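Local coordinates for conjugal transfer protein (Escherichia coli, PDB 5I97) that probably forms part of the inner-membrane channel of the pKM101 type IV secretion system, as a VirB8-like component of the conjugation machinery, at residues E42-F46 with Y47-V51. Residues are numbered along the deposited sequence; the frame is centred on the assembly and turned at random.
Sequences ESYDF and YSVQV
D45 and S48 close a type I β-turn: S48 N donates to D45 O (2.8 Å, N-H...O angle 153°), while F46 and Y47 fill the two corner positions. With CG anti to the backbone N (chi1 -179°) and thus beside its own carbonyl carbon, the D45 carboxylate lies alongside Y47 and S48. OD1 meets the edge of the Y47 ring near its plane, 3.9 Å from CD1, with carboxylate and ring planes 39° apart; D45 CB lies 3.6 Å from S48 OG, whose hydrogen bond goes to D52. An alanine at D45 would probably leave the Y47 ring edge without the carboxylate beside it and the ring freer to turn on that side. V49 supplies the apolar side, its CG2 touching Y44 CE1 at 4.1 Å, while its CG1 methyl packs against the backbone carbonyl of F46, 3.4 Å from F46 O. Beyond the turn, the Y44 hydroxyl bonds G83 O and its side chain packs on helix 78-82; Y47 OH bonds D84, and the Y47 ring meets H101 of the second subunit nearly at right angles. The arrangement is a type I β-turn that ends the S43-S48 linker between helix 27-42 and helix 49-58 and brings S48 to the N-cap position, in the NTF2-like VirB8 domain.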
loop_
_atom_site.group_PDB
_atom_site.type_symbol
_atom_site.label_atom_id
_atom_site.label_comp_id
_atom_site.label_asym_id
_atom_site.label_seq_id
_atom_site.Cartn_x
_atom_site.Cartn_y
_atom_site.Cartn_z
ATOM N N GLU A 42 0.446 10.905 12.780
ATOM C CA GLU A 42 1.777 10.870 12.190
ATOM C C GLU A 42 1.748 10.432 10.737
ATOM O O GLU A 42 2.747 10.533 10.037
ATOM C CB GLU A 42 2.694 9.944 12.995
ATOM C CG GLU A 42 2.852 10.364 14.439
ATOM C CD GLU A 42 3.435 11.749 14.572
ATOM O OE1 GLU A 42 4.252 12.134 13.712
ATOM O OE2 GLU A 42 3.053 12.465 15.523
ATOM N N SER A 43 0.603 9.949 10.282
ATOM C CA SER A 43 0.457 9.638 8.873
ATOM C C SER A 43 0.141 10.896 8.096
ATOM O O SER A 43 -0.351 11.880 8.648
ATOM C CB SER A 43 -0.653 8.623 8.629
ATOM O OG SER A 43 -0.456 7.430 9.351
ATOM N N TYR A 44 0.433 10.859 6.806
ATOM C CA TYR A 44 -0.086 11.859 5.897
ATOM C C TYR A 44 -0.587 11.202 4.623
ATOM O O TYR A 44 0.174 10.593 3.865
ATOM C CB TYR A 44 0.946 12.926 5.552
ATOM C CG TYR A 44 0.334 13.968 4.653
ATOM C CD1 TYR A 44 -0.465 14.976 5.173
ATOM C CD2 TYR A 44 0.502 13.910 3.274
ATOM C CE1 TYR A 44 -1.042 15.907 4.353
ATOM C CE2 TYR A 44 -0.072 14.838 2.454
ATOM C CZ TYR A 44 -0.846 15.836 2.990
ATOM O OH TYR A 44 -1.422 16.776 2.158
ATOM N N ASP A 45 -1.884 11.335 4.397
ATOM C CA ASP A 45 -2.488 10.894 3.162
ATOM C C ASP A 45 -3.583 11.881 2.800
ATOM O O ASP A 45 -4.561 12.030 3.543
ATOM C CB ASP A 45 -3.026 9.474 3.322
ATOM C CG ASP A 45 -3.644 8.939 2.063
ATOM O OD1 ASP A 45 -3.251 9.385 0.973
ATOM O OD2 ASP A 45 -4.495 8.035 2.157
ATOM N N PHE A 46 -3.427 12.540 1.652
ATOM C CA PHE A 46 -4.340 13.604 1.251
ATOM C C PHE A 46 -5.754 13.087 1.179
ATOM O O PHE A 46 -6.699 13.795 1.511
ATOM C CB PHE A 46 -3.948 14.212 -0.100
ATOM C CG PHE A 46 -4.825 15.372 -0.522
ATOM C CD1 PHE A 46 -4.780 16.582 0.162
ATOM C CD2 PHE A 46 -5.698 15.250 -1.588
ATOM C CE1 PHE A 46 -5.574 17.645 -0.217
ATOM C CE2 PHE A 46 -6.501 16.314 -1.971
ATOM C CZ PHE A 46 -6.441 17.513 -1.281
ATOM N N TYR A 47 -5.902 11.833 0.790
ATOM C CA TYR A 47 -7.234 11.291 0.605
ATOM C C TYR A 47 -7.902 10.972 1.937
ATOM O O TYR A 47 -9.111 10.778 1.983
ATOM C CB TYR A 47 -7.178 10.050 -0.303
ATOM C CG TYR A 47 -6.729 10.389 -1.720
ATOM C CD1 TYR A 47 -5.401 10.629 -2.008
ATOM C CD2 TYR A 47 -7.648 10.499 -2.757
ATOM C CE1 TYR A 47 -4.993 10.960 -3.293
ATOM C CE2 TYR A 47 -7.254 10.827 -4.050
ATOM C CZ TYR A 47 -5.922 11.061 -4.314
ATOM O OH TYR A 47 -5.519 11.397 -5.600
ATOM N N SER A 48 -7.155 10.989 3.036
ATOM C CA SER A 48 -7.791 10.735 4.332
ATOM C C SER A 48 -7.469 11.799 5.371
ATOM O O SER A 48 -7.836 11.653 6.543
ATOM C CB SER A 48 -7.377 9.373 4.885
ATOM O OG SER A 48 -6.009 9.364 5.256
ATOM N N VAL A 49 -6.797 12.867 4.949
ATOM C CA VAL A 49 -6.288 13.857 5.895
ATOM C C VAL A 49 -7.416 14.576 6.628
ATOM O O VAL A 49 -7.252 14.996 7.767
ATOM C CB VAL A 49 -5.367 14.891 5.201
ATOM C CG1 VAL A 49 -6.149 15.767 4.251
ATOM C CG2 VAL A 49 -4.637 15.732 6.234
ATOM N N GLN A 50 -8.575 14.698 6.001
ATOM C CA GLN A 50 -9.677 15.347 6.680
ATOM C C GLN A 50 -10.212 14.464 7.812
ATOM O O GLN A 50 -10.526 14.948 8.900
ATOM C CB GLN A 50 -10.787 15.687 5.688
ATOM C CG GLN A 50 -11.999 16.306 6.350
ATOM C CD GLN A 50 -11.644 17.569 7.113
ATOM O OE1 GLN A 50 -11.921 17.683 8.310
ATOM N NE2 GLN A 50 -10.993 18.514 6.432
ATOM N N VAL A 51 -10.296 13.165 7.559
ATOM C CA VAL A 51 -10.723 12.216 8.580
ATOM C C VAL A 51 -9.709 12.142 9.707
ATOM O O VAL A 51 -10.083 12.165 10.878
ATOM C CB VAL A 51 -10.939 10.818 7.981
ATOM C CG1 VAL A 51 -11.121 9.773 9.064
ATOM C CG2 VAL A 51 -12.109 10.846 7.012
#